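Spore germination protein GerM (Bacillus subtilis subsp. subtilis str. 168, PDB 6GZB) is of unknown molecular function but affects both sporulation and spore germination. Local coordinates at residues A79-E84 against V110-I114; Y85-G89 against A102-T108; I234-K239 against F251-L257. All coordinates share one frame; numbering follows the deposited sequence.

The chain carries two GerMN domains in tandem. Interactions 1 and 2 belong to the first, interaction 3 to the second. Interaction 1 opens at helix 78-84 and closes at strand 110-114. Both segments of interaction 2 fall between these ends. The centres of interactions 1 and 2 are about 13 Å apart, and they meet where Leu-83 O lies 3.7 Å from Leu-104 CD1. Interaction 3 comes later, on the opposite side of the chain's centre, about 39 Å and 38 Å from the centres of interactions 1 and 2. Helix 78-84 touches an outermost strand of its sheet directly. In the second domain helix 229-239 meets the loop 251-257, and both reach strand 267-272.

Interaction 1 (A79-E84 against V110-I114)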
ATOM      1  N   ALA A  79      -7.666  16.427  -0.972  1.00 36.85           N
ATOM      2  CA  ALA A  79      -8.123  15.243  -0.266  1.00 31.73           C
ATOM      3  C   ALA A  79      -9.527  14.878  -0.709  1.00 36.05           C
ATOM      4  O   ALA A  79      -9.819  13.719  -1.007  1.00 32.85           O
ATOM      5  CB  ALA A  79      -8.087  15.483   1.230  1.00 32.90           C
ATOM      6  N   LYS A  80     -10.395  15.875  -0.767  1.00 34.96           N
ATOM      7  CA  LYS A  80     -11.745  15.680  -1.275  1.00 35.29           C
ATOM      8  C   LYS A  80     -11.724  15.223  -2.732  1.00 27.90           C
ATOM      9  O   LYS A  80     -12.474  14.332  -3.140  1.00 34.08           O
ATOM     10  CB  LYS A  80     -12.533  16.981  -1.144  1.00 37.66           C
ATOM     11  CG  LYS A  80     -13.842  16.993  -1.904  1.00 38.57           C
ATOM     12  CD  LYS A  80     -14.499  18.355  -1.766  1.00 44.70           C
ATOM     13  CE  LYS A  80     -15.832  18.396  -2.494  1.00 44.46           C
ATOM     14  NZ  LYS A  80     -16.766  19.359  -1.863  1.00 58.76           N
ATOM     15  N   GLN A  81     -10.857  15.835  -3.520  1.00 34.26           N
ATOM     16  CA  GLN A  81     -10.784  15.513  -4.938  1.00 38.07           C
ATOM     17  C   GLN A  81     -10.360  14.062  -5.131  1.00 37.24           C
ATOM     18  O   GLN A  81     -10.910  13.352  -5.970  1.00 32.20           O
ATOM     19  CB  GLN A  81      -9.790  16.438  -5.633  1.00 36.30           C
ATOM     20  CG  GLN A  81      -9.701  16.209  -7.133  1.00 36.71           C
ATOM     21  CD  GLN A  81      -8.483  16.861  -7.729  1.00 39.07           C
ATOM     22  OE1 GLN A  81      -7.396  16.820  -7.151  1.00 40.00           O
ATOM     23  NE2 GLN A  81      -8.664  17.500  -8.879  1.00 43.97           N
ATOM     24  N   ALA A  82      -9.384  13.624  -4.338  1.00 33.58           N
ATOM     25  CA  ALA A  82      -8.884  12.256  -4.434  1.00 33.50           C
ATOM     26  C   ALA A  82     -10.015  11.246  -4.204  1.00 32.81           C
ATOM     27  O   ALA A  82     -10.154  10.286  -4.954  1.00 29.31           O
ATOM     28  CB  ALA A  82      -7.762  12.035  -3.436  1.00 35.73           C
ATOM     29  N   LEU A  83     -10.859  11.503  -3.210  1.00 29.82           N
ATOM     30  CA  LEU A  83     -12.003  10.637  -2.948  1.00 29.92           C
ATOM     31  C   LEU A  83     -13.026  10.691  -4.081  1.00 27.17           C
ATOM     32  O   LEU A  83     -13.645   9.681  -4.413  1.00 31.29           O
ATOM     33  CB  LEU A  83     -12.677  11.020  -1.634  1.00 32.03           C
ATOM     34  CG  LEU A  83     -11.836  10.805  -0.372  1.00 29.12           C
ATOM     35  CD1 LEU A  83     -12.710  11.015   0.859  1.00 33.52           C
ATOM     36  CD2 LEU A  83     -11.221   9.416  -0.345  1.00 30.61           C
ATOM     37  N   GLU A  84     -13.220  11.870  -4.659  1.00 29.09           N
ATOM     38  CA  GLU A  84     -14.149  12.024  -5.781  1.00 33.82           C
ATOM     39  C   GLU A  84     -13.705  11.182  -6.964  1.00 31.96           C
ATOM     40  O   GLU A  84     -14.528  10.727  -7.766  1.00 29.69           O
ATOM     41  CB  GLU A  84     -14.257  13.497  -6.201  1.00 33.69           C
ATOM     42  CG  GLU A  84     -15.308  14.278  -5.425  1.00 38.75           C
ATOM     43  CD  GLU A  84     -15.097  15.785  -5.445  1.00 45.17           C
ATOM     44  OE1 GLU A  84     -15.857  16.497  -4.752  1.00 55.03           O
ATOM     45  OE2 GLU A  84     -14.166  16.268  -6.119  1.00 50.11           O
ATOM     46  N   VAL A 110     -18.889  13.857  -1.393  1.00 33.59           N
ATOM     47  CA  VAL A 110     -18.150  13.826  -0.139  1.00 31.72           C
ATOM     48  C   VAL A 110     -17.566  15.186   0.216  1.00 34.48           C
ATOM     49  O   VAL A 110     -17.159  15.939  -0.663  1.00 37.63           O
ATOM     50  CB  VAL A 110     -17.014  12.782  -0.189  1.00 39.68           C
ATOM     51  CG1 VAL A 110     -15.954  13.195  -1.201  1.00 38.11           C
ATOM     52  CG2 VAL A 110     -16.402  12.579   1.193  1.00 38.12           C
ATOM     53  N   ASN A 111     -17.576  15.505   1.510  1.00 34.10           N
ATOM     54  CA  ASN A 111     -16.779  16.588   2.071  1.00 37.38           C
ATOM     55  C   ASN A 111     -15.663  16.018   2.947  1.00 37.38           C
ATOM     56  O   ASN A 111     -15.841  15.003   3.621  1.00 37.02           O
ATOM     57  CB  ASN A 111     -17.655  17.509   2.926  1.00 36.06           C
ATOM     58  CG  ASN A 111     -18.780  18.141   2.135  1.00 47.71           C
ATOM     59  OD1 ASN A 111     -18.574  18.637   1.030  1.00 50.01           O
ATOM     60  ND2 ASN A 111     -19.975  18.139   2.703  1.00 56.36           N
ATOM     61  N   VAL A 112     -14.535  16.715   2.981  1.00 36.08           N
ATOM     62  CA  VAL A 112     -13.416  16.305   3.807  1.00 40.06           C
ATOM     63  C   VAL A 112     -12.983  17.453   4.702  1.00 38.60           C
ATOM     64  O   VAL A 112     -12.637  18.535   4.234  1.00 43.65           O
ATOM     65  CB  VAL A 112     -12.215  15.831   2.964  1.00 29.91           C
ATOM     66  CG1 VAL A 112     -11.067  15.419   3.873  1.00 32.11           C
ATOM     67  CG2 VAL A 112     -12.629  14.670   2.070  1.00 32.02           C
ATOM     68  N   ASP A 113     -12.981  17.193   5.997  1.00 40.75           N
ATOM     69  CA  ASP A 113     -12.546  18.165   6.979  1.00 38.29           C
ATOM     70  C   ASP A 113     -11.268  17.658   7.649  1.00 37.35           C
ATOM     71  O   ASP A 113     -11.271  16.647   8.356  1.00 39.07           O
ATOM     72  CB  ASP A 113     -13.658  18.359   8.017  1.00 45.98           C
ATOM     73  CG  ASP A 113     -13.296  19.366   9.080  1.00 45.26           C
ATOM     74  OD1 ASP A 113     -12.588  20.336   8.749  1.00 65.84           O
ATOM     75  OD2 ASP A 113     -13.739  19.200  10.236  1.00 53.32           O
ATOM     76  N   ILE A 114     -10.170  18.357   7.412  1.00 34.53           N
ATOM     77  CA  ILE A 114      -8.876  17.955   7.945  1.00 36.02           C
ATOM     78  C   ILE A 114      -8.595  18.712   9.244  1.00 41.38           C
ATOM     79  O   ILE A 114      -8.499  19.933   9.248  1.00 43.05           O
ATOM     80  CB  ILE A 114      -7.751  18.222   6.923  1.00 32.18           C
ATOM     81  CG1 ILE A 114      -8.039  17.485   5.616  1.00 36.01           C
ATOM     82  CG2 ILE A 114      -6.403  17.791   7.478  1.00 39.76           C
ATOM     83  CD1 ILE A 114      -7.074  17.829   4.499  1.00 37.63           C
TER
HETATM   84  O   HOH W   1     -18.168  15.114  -4.085  1.00 36.72           O
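Helix 78-84 packs on strand 110-114, an outermost strand of a four-stranded mixed sheet. Val-112 is met by Ala-79, Lys-80 and Leu-83. The two axes approach to 7.8 Å and run at 146°, so the directions are roughly antiparallel. Val-112 CG2 presses against the helix backbone, 3.6 Å from Lys-80 CA. Val-112 CG1 meets Ala-79 CB at 4.0 Å, and Ala-79 CB also touches Ile-114 CD1. Leu-83 crosses both valines at about a right angle. Its CB lies on Val-110 CG1, and its CD1 reaches CG2 of both Val-110 and Val-112. Leu-83 and Val-110 share Phe-124 of strand 119-124 as a neighbour. Lys-80 leaves with CG anti to the backbone N (chi1 167°). Its extended chain passes over Val-110 O, with Lys-80 CE 3.3 Å from that oxygen, and ends alongside the Asn-111 side chain, both pointing the same way. Lys-80 NZ makes a weak hydrogen bond of 3.5 Å with Asn-111 OD1. A water joins Glu-84 OE1 (2.8 Å) to Val-110 N (3.1 Å). Apolar packing thus carries the contact. The polar border adds one weak bond and one water bridge, and probably contributes little to holding helix and strand together.

Interaction 2 (Y85-G89 against A102-T108); sequences YLVQG and AVLPADT
Leu-86 O accepts two backbone hydrogen bonds, each 2.9 Å long, from Val-103 N and Leu-104 N, the latter from above the carbonyl plane. Ala-102 CB lies 3.5 Å from the same Leu-86 O and 3.6 Å from Gln-88 N. Leu-86 CB packs against Leu-104 CD1 at 4.0 Å. Helix 136-147 and strand 51-60 supply further neighbours of Leu-86. Val-87 forms a single parallel beta bridge with Leu-104. The bridge ties the chain leaving helix 78-84 to the run that leads into strand 110-114. Val-87 CG1, anti to the backbone N (chi1 179°), is carried to Pro-105 O at 3.4 Å. That carbonyl opens the type II turn from Pro-105 to Thr-108 and accepts from Thr-108 N and OG1. Val-87 CG2 lies 3.6 Å from Thr-108 O and also meets Leu-104 CD1, the two side chains crossing at about a right angle. With an alanine here both methyls go, which would probably open a gap beside that turn and leave Leu-104 CD1 without this neighbour. Gln-88 N closes the bridge on Leu-104 O at 2.8 Å. Ala-106 CA makes a CA-H...O contact with Gln-88 O. One water joins Gln-88 O to Asp-107 N, another Gln-88 OE1 to Ala-102 N.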
ATOM      1  N   TYR A  85     -12.399  10.961  -7.065  1.00 30.88           N
ATOM      2  CA  TYR A  85     -11.854  10.152  -8.152  1.00 36.44           C
ATOM      3  C   TYR A  85     -11.821   8.666  -7.815  1.00 30.62           C
ATOM      4  O   TYR A  85     -11.249   7.867  -8.557  1.00 33.00           O
ATOM      5  CB  TYR A  85     -10.464  10.653  -8.526  1.00 29.56           C
ATOM      6  CG  TYR A  85     -10.497  11.739  -9.578  1.00 33.46           C
ATOM      7  CD1 TYR A  85     -10.834  13.045  -9.248  1.00 34.42           C
ATOM      8  CD2 TYR A  85     -10.223  11.454 -10.907  1.00 36.79           C
ATOM      9  CE1 TYR A  85     -10.869  14.037 -10.204  1.00 35.51           C
ATOM     10  CE2 TYR A  85     -10.230  12.450 -11.864  1.00 40.20           C
ATOM     11  CZ  TYR A  85     -10.579  13.733 -11.510  1.00 33.37           C
ATOM     12  OH  TYR A  85     -10.623  14.729 -12.456  1.00 41.39           O
ATOM     13  N   LEU A  86     -12.465   8.292  -6.712  1.00 26.41           N
ATOM     14  CA  LEU A  86     -12.730   6.890  -6.419  1.00 27.31           C
ATOM     15  C   LEU A  86     -14.153   6.502  -6.821  1.00 27.12           C
ATOM     16  O   LEU A  86     -14.551   5.351  -6.666  1.00 25.36           O
ATOM     17  CB  LEU A  86     -12.552   6.621  -4.922  1.00 30.03           C
ATOM     18  CG  LEU A  86     -11.168   6.881  -4.348  1.00 28.84           C
ATOM     19  CD1 LEU A  86     -11.158   6.608  -2.857  1.00 28.47           C
ATOM     20  CD2 LEU A  86     -10.131   6.021  -5.056  1.00 34.03           C
ATOM     21  N   VAL A  87     -14.947   7.481  -7.240  1.00 30.79           N
ATOM     22  CA  VAL A  87     -16.376   7.246  -7.436  1.00 31.95           C
ATOM     23  C   VAL A  87     -16.635   6.639  -8.808  1.00 30.42           C
ATOM     24  O   VAL A  87     -16.209   7.181  -9.826  1.00 28.32           O
ATOM     25  CB  VAL A  87     -17.200   8.536  -7.292  1.00 36.75           C
ATOM     26  CG1 VAL A  87     -18.680   8.244  -7.524  1.00 33.02           C
ATOM     27  CG2 VAL A  87     -16.973   9.154  -5.921  1.00 35.55           C
ATOM     28  N   GLN A  88     -17.277   5.477  -8.810  1.00 30.36           N
ATOM     29  CA  GLN A  88     -17.727   4.822 -10.035  1.00 35.41           C
ATOM     30  C   GLN A  88     -18.555   5.773 -10.896  1.00 35.90           C
ATOM     31  O   GLN A  88     -19.493   6.417 -10.416  1.00 36.30           O
ATOM     32  CB  GLN A  88     -18.548   3.577  -9.681  1.00 37.59           C
ATOM     33  CG  GLN A  88     -19.457   3.067 -10.797  1.00 59.11           C
ATOM     34  CD  GLN A  88     -18.709   2.282 -11.856  1.00 67.66           C
ATOM     35  OE1 GLN A  88     -17.919   1.394 -11.538  1.00 68.40           O
ATOM     36  NE2 GLN A  88     -18.956   2.605 -13.128  1.00 58.28           N
ATOM     37  N   GLY A  89     -18.171   5.876 -12.165  1.00 39.62           N
ATOM     38  CA  GLY A  89     -18.894   6.682 -13.139  1.00 36.54           C
ATOM     39  C   GLY A  89     -18.559   8.159 -13.065  1.00 40.92           C
ATOM     40  O   GLY A  89     -19.153   8.973 -13.762  1.00 39.81           O
ATOM     41  N   ALA A 102     -13.302   1.363 -10.154  1.00 28.22           N
ATOM     42  CA  ALA A 102     -13.527   2.354  -9.122  1.00 24.86           C
ATOM     43  C   ALA A 102     -14.156   1.707  -7.897  1.00 25.77           C
ATOM     44  O   ALA A 102     -14.463   0.514  -7.903  1.00 34.84           O
ATOM     45  CB  ALA A 102     -14.400   3.471  -9.653  1.00 33.89           C
ATOM     46  N   VAL A 103     -14.324   2.482  -6.835  1.00 30.24           N
ATOM     47  CA  VAL A 103     -14.545   1.907  -5.504  1.00 29.70           C
ATOM     48  C   VAL A 103     -15.875   2.347  -4.889  1.00 24.97           C
ATOM     49  O   VAL A 103     -16.616   1.538  -4.340  1.00 29.19           O
ATOM     50  CB  VAL A 103     -13.407   2.305  -4.545  1.00 28.05           C
ATOM     51  CG1 VAL A 103     -13.679   1.782  -3.141  1.00 35.27           C
ATOM     52  CG2 VAL A 103     -12.081   1.774  -5.051  1.00 29.88           C
ATOM     53  N   LEU A 104     -16.133   3.643  -4.899  1.00 28.40           N
ATOM     54  CA  LEU A 104     -17.342   4.175  -4.280  1.00 29.15           C
ATOM     55  C   LEU A 104     -18.506   4.109  -5.263  1.00 32.89           C
ATOM     56  O   LEU A 104     -18.307   4.221  -6.475  1.00 37.77           O
ATOM     57  CB  LEU A 104     -17.119   5.614  -3.832  1.00 32.00           C
ATOM     58  CG  LEU A 104     -15.977   5.805  -2.834  1.00 32.67           C
ATOM     59  CD1 LEU A 104     -15.748   7.284  -2.557  1.00 29.16           C
ATOM     60  CD2 LEU A 104     -16.256   5.030  -1.552  1.00 32.11           C
ATOM     61  N   PRO A 105     -19.725   3.896  -4.746  1.00 35.28           N
ATOM     62  CA  PRO A 105     -20.911   3.780  -5.595  1.00 32.62           C
ATOM     63  C   PRO A 105     -21.193   5.055  -6.376  1.00 35.75           C
ATOM     64  O   PRO A 105     -20.848   6.149  -5.926  1.00 31.47           O
ATOM     65  CB  PRO A 105     -22.034   3.497  -4.598  1.00 32.56           C
ATOM     66  CG  PRO A 105     -21.345   2.924  -3.397  1.00 35.51           C
ATOM     67  CD  PRO A 105     -20.035   3.641  -3.329  1.00 32.48           C
ATOM     68  N   ALA A 106     -21.792   4.904  -7.554  1.00 43.01           N
ATOM     69  CA  ALA A 106     -22.102   6.039  -8.421  1.00 36.57           C
ATOM     70  C   ALA A 106     -22.905   7.090  -7.674  1.00 34.02           C
ATOM     71  O   ALA A 106     -23.738   6.766  -6.824  1.00 34.87           O
ATOM     72  CB  ALA A 106     -22.872   5.573  -9.651  1.00 35.25           C
ATOM     73  N   ASP A 107     -22.595   8.350  -7.960  1.00 33.60           N
ATOM     74  CA  ASP A 107     -23.339   9.488  -7.436  1.00 39.98           C
ATOM     75  C   ASP A 107     -23.054   9.744  -5.957  1.00 41.35           C
ATOM     76  O   ASP A 107     -23.699  10.587  -5.340  1.00 42.08           O
ATOM     77  CB  ASP A 107     -24.842   9.310  -7.663  1.00 40.19           C
ATOM     78  CG  ASP A 107     -25.208   9.232  -9.133  1.00 42.84           C
ATOM     79  OD1 ASP A 107     -24.796  10.126  -9.902  1.00 49.57           O
ATOM     80  OD2 ASP A 107     -25.915   8.273  -9.517  1.00 54.73           O
ATOM     81  N   THR A 108     -22.046   9.074  -5.407  1.00 36.91           N
ATOM     82  CA  THR A 108     -21.543   9.435  -4.086  1.00 33.17           C
ATOM     83  C   THR A 108     -20.813  10.771  -4.145  1.00 36.37           C
ATOM     84  O   THR A 108     -19.993  10.998  -5.032  1.00 37.45           O
ATOM     85  CB  THR A 108     -20.597   8.357  -3.522  1.00 32.04           C
ATOM     86  OG1 THR A 108     -21.286   7.101  -3.445  1.00 26.97           O
ATOM     87  CG2 THR A 108     -20.111   8.751  -2.134  1.00 35.26           C
TER
HETATM   88  O   HOH W   2     -20.642   8.891 -10.250  1.00 30.67           O
HETATM   89  O   HOH W   3     -15.166   1.346 -12.244  1.00 32.31           O

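Interaction 3 (I234-K239 against F251-L257)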
ATOM      1  N   ILE A 234      11.557  -9.015   5.237  1.00 31.88           N
ATOM      2  CA  ILE A 234      12.448  -9.636   4.264  1.00 29.88           C
ATOM      3  C   ILE A 234      12.175 -11.130   4.123  1.00 32.13           C
ATOM      4  O   ILE A 234      12.104 -11.646   3.006  1.00 33.30           O
ATOM      5  CB  ILE A 234      13.928  -9.415   4.636  1.00 32.64           C
ATOM      6  CG1 ILE A 234      14.273  -7.925   4.588  1.00 31.92           C
ATOM      7  CG2 ILE A 234      14.831 -10.185   3.693  1.00 30.98           C
ATOM      8  CD1 ILE A 234      13.862  -7.251   3.297  1.00 38.08           C
ATOM      9  N   ASN A 235      11.994 -11.823   5.245  1.00 32.04           N
ATOM     10  CA  ASN A 235      11.683 -13.257   5.198  1.00 27.52           C
ATOM     11  C   ASN A 235      10.366 -13.516   4.468  1.00 31.08           C
ATOM     12  O   ASN A 235      10.260 -14.472   3.693  1.00 35.65           O
ATOM     13  CB  ASN A 235      11.624 -13.866   6.610  1.00 34.39           C
ATOM     14  CG  ASN A 235      12.983 -13.915   7.289  1.00 39.11           C
ATOM     15  OD1 ASN A 235      14.016 -13.793   6.638  1.00 43.42           O
ATOM     16  ND2 ASN A 235      12.981 -13.999   8.611  1.00 47.77           N
ATOM     17  N   GLU A 236       9.369 -12.657   4.685  1.00 27.11           N
ATOM     18  CA  GLU A 236       8.083 -12.821   3.993  1.00 32.05           C
ATOM     19  C   GLU A 236       8.213 -12.559   2.491  1.00 28.85           C
ATOM     20  O   GLU A 236       7.522 -13.181   1.672  1.00 34.08           O
ATOM     21  CB  GLU A 236       7.013 -11.887   4.582  1.00 31.02           C
ATOM     22  CG  GLU A 236       6.559 -12.245   5.991  1.00 36.65           C
ATOM     23  CD  GLU A 236       6.016 -13.663   6.092  1.00 36.08           C
ATOM     24  OE1 GLU A 236       5.390 -14.128   5.129  1.00 43.98           O
ATOM     25  OE2 GLU A 236       6.272 -14.332   7.110  1.00 50.31           O
ATOM     26  N   LEU A 237       9.057 -11.602   2.129  1.00 31.64           N
ATOM     27  CA  LEU A 237       9.293 -11.310   0.710  1.00 30.65           C
ATOM     28  C   LEU A 237       9.942 -12.495   0.013  1.00 35.03           C
ATOM     29  O   LEU A 237       9.553 -12.858  -1.097  1.00 35.83           O
ATOM     30  CB  LEU A 237      10.160 -10.069   0.553  1.00 29.72           C
ATOM     31  CG  LEU A 237       9.422  -8.740   0.772  1.00 31.43           C
ATOM     32  CD1 LEU A 237      10.392  -7.573   0.809  1.00 32.43           C
ATOM     33  CD2 LEU A 237       8.393  -8.520  -0.319  1.00 30.58           C
ATOM     34  N   ALA A 238      10.881 -13.140   0.704  1.00 37.63           N
ATOM     35  CA  ALA A 238      11.560 -14.322   0.181  1.00 33.01           C
ATOM     36  C   ALA A 238      10.623 -15.519   0.076  1.00 40.33           C
ATOM     37  O   ALA A 238      10.741 -16.313  -0.854  1.00 34.66           O
ATOM     38  CB  ALA A 238      12.749 -14.672   1.062  1.00 37.03           C
ATOM     39  N   LYS A 239       9.710 -15.665   1.036  1.00 36.42           N
ATOM     40  CA  LYS A 239       8.740 -16.767   0.995  1.00 42.55           C
ATOM     41  C   LYS A 239       7.772 -16.612  -0.161  1.00 38.49           C
ATOM     42  O   LYS A 239       7.281 -17.596  -0.694  1.00 39.30           O
ATOM     43  CB  LYS A 239       7.928 -16.842   2.286  1.00 41.27           C
ATOM     44  CG  LYS A 239       8.687 -17.344   3.495  1.00 47.19           C
ATOM     45  CD  LYS A 239       7.719 -17.656   4.621  1.00 52.27           C
ATOM     46  CE  LYS A 239       8.174 -17.049   5.933  1.00 69.33           C
ATOM     47  NZ  LYS A 239       7.105 -17.144   6.965  1.00 80.84           N
ATOM     48  N   PHE A 251      11.613 -12.646  -5.664  1.00 31.98           N
ATOM     49  CA  PHE A 251      12.646 -13.112  -4.741  1.00 39.62           C
ATOM     50  C   PHE A 251      12.906 -14.592  -4.944  1.00 40.80           C
ATOM     51  O   PHE A 251      11.979 -15.366  -5.139  1.00 41.17           O
ATOM     52  CB  PHE A 251      12.227 -12.897  -3.288  1.00 37.54           C
ATOM     53  CG  PHE A 251      12.393 -11.493  -2.810  1.00 32.23           C
ATOM     54  CD1 PHE A 251      11.558 -10.486  -3.267  1.00 35.91           C
ATOM     55  CD2 PHE A 251      13.311 -11.199  -1.833  1.00 33.11           C
ATOM     56  CE1 PHE A 251      11.687  -9.190  -2.798  1.00 32.24           C
ATOM     57  CE2 PHE A 251      13.462  -9.906  -1.379  1.00 37.48           C
ATOM     58  CZ  PHE A 251      12.641  -8.903  -1.853  1.00 36.29           C
ATOM     59  N   SER A 252      14.165 -14.990  -4.822  1.00 37.42           N
ATOM     60  CA  SER A 252      14.491 -16.383  -4.581  1.00 43.27           C
ATOM     61  C   SER A 252      14.137 -16.731  -3.143  1.00 45.94           C
ATOM     62  O   SER A 252      14.331 -15.925  -2.240  1.00 42.49           O
ATOM     63  CB  SER A 252      15.984 -16.642  -4.833  1.00 47.84           C
ATOM     64  OG  SER A 252      16.470 -17.691  -4.007  1.00 50.17           O
ATOM     65  N   GLU A 253      13.672 -17.956  -2.928  1.00 51.19           N
ATOM     66  CA  GLU A 253      13.334 -18.412  -1.586  1.00 45.67           C
ATOM     67  C   GLU A 253      14.540 -18.504  -0.669  1.00 49.05           C
ATOM     68  O   GLU A 253      14.390 -18.519   0.553  1.00 45.72           O
ATOM     69  CB  GLU A 253      12.622 -19.760  -1.641  1.00 56.28           C
ATOM     70  CG  GLU A 253      11.272 -19.701  -2.330  1.00 54.95           C
ATOM     71  CD  GLU A 253      10.387 -20.878  -1.974  1.00 70.43           C
ATOM     72  OE1 GLU A 253       9.219 -20.644  -1.596  1.00 91.47           O
ATOM     73  OE2 GLU A 253      10.868 -22.031  -2.049  1.00 71.59           O
ATOM     74  N   ASP A 254      15.740 -18.540  -1.243  1.00 47.22           N
ATOM     75  CA  ASP A 254      16.951 -18.718  -0.439  1.00 51.65           C
ATOM     76  C   ASP A 254      17.476 -17.397   0.101  1.00 49.72           C
ATOM     77  O   ASP A 254      18.438 -17.374   0.857  1.00 50.47           O
ATOM     78  CB  ASP A 254      18.040 -19.415  -1.254  1.00 60.22           C
ATOM     79  CG  ASP A 254      17.644 -20.813  -1.675  1.00 66.05           C
ATOM     80  OD1 ASP A 254      17.011 -21.517  -0.858  1.00 61.00           O
ATOM     81  OD2 ASP A 254      17.941 -21.198  -2.826  1.00 76.99           O
ATOM     82  N   VAL A 255      16.849 -16.297  -0.291  1.00 43.42           N
ATOM     83  CA  VAL A 255      17.277 -14.984   0.171  1.00 39.99           C
ATOM     84  C   VAL A 255      17.211 -14.906   1.693  1.00 37.91           C
ATOM     85  O   VAL A 255      16.200 -15.260   2.287  1.00 46.26           O
ATOM     86  CB  VAL A 255      16.397 -13.873  -0.438  1.00 41.61           C
ATOM     87  CG1 VAL A 255      16.549 -12.569   0.333  1.00 37.85           C
ATOM     88  CG2 VAL A 255      16.718 -13.695  -1.913  1.00 36.29           C
ATOM     89  N   LYS A 256      18.307 -14.472   2.311  1.00 39.99           N
ATOM     90  CA  LYS A 256      18.379 -14.266   3.759  1.00 41.91           C
ATOM     91  C   LYS A 256      19.224 -13.044   4.057  1.00 42.85           C
ATOM     92  O   LYS A 256      20.105 -12.679   3.277  1.00 46.78           O
ATOM     93  CB  LYS A 256      19.018 -15.466   4.470  1.00 54.48           C
ATOM     94  CG  LYS A 256      18.248 -16.771   4.337  1.00 66.21           C
ATOM     95  CD  LYS A 256      19.026 -17.936   4.932  1.00 75.80           C
ATOM     96  CE  LYS A 256      18.622 -19.265   4.306  1.00 78.73           C
ATOM     97  NZ  LYS A 256      19.372 -19.553   3.052  1.00 73.28           N
ATOM     98  N   LEU A 257      18.958 -12.412   5.195  1.00 37.01           N
ATOM     99  CA  LEU A 257      19.881 -11.443   5.747  1.00 39.44           C
ATOM    100  C   LEU A 257      21.024 -12.188   6.437  1.00 58.01           C
ATOM    101  O   LEU A 257      20.805 -13.209   7.085  1.00 55.08           O
ATOM    102  CB  LEU A 257      19.171 -10.520   6.737  1.00 40.02           C
ATOM    103  CG  LEU A 257      18.038  -9.668   6.157  1.00 45.43           C
ATOM    104  CD1 LEU A 257      17.389  -8.849   7.254  1.00 47.62           C
ATOM    105  CD2 LEU A 257      18.528  -8.756   5.038  1.00 39.05           C
TER
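Ala-238 O, near the end of helix 229-239, is approached by Glu-253 with two carbons. Glu-253 CA makes a CA-H...O contact of 3.4 Å with Ala-238 O, with an angle of 160° at the hydrogen, and Glu-253 CG lies 3.7 Å from the same oxygen. No conventional hydrogen bond joins the two segments; most of the contact is apolar. Phe-251 lays one ring face on Leu-237. Leu-237 CB sits 3.7 Å from the centroid of the Phe-251 ring and 14° off the normal, a CH-pi contact. The ring is placed there with CG anti to the carbonyl carbon (chi1 -79°). Phe-251 CB also lies 3.5 Å from Leu-237 O, which has a hydrogen bond from Thr-249 OG1. Ala-238 CB meets Val-255 CB at 4.0 Å, beside the type I turn from Ser-252 to Val-255. Inside that turn Ser-252 OG accepts from Asp-254 N at 3.0 Å, an ST turn. One helical turn earlier, Ile-234 CG2 touches Leu-257 CG at 4.1 Å, the side chains crossing at about a right angle. The contact lies between other elements of the domain: Phe-251 and Leu-237 also touch helix 289-299, while Ile-234, Val-255 and Leu-257 meet Phe-272 of strand 267-272.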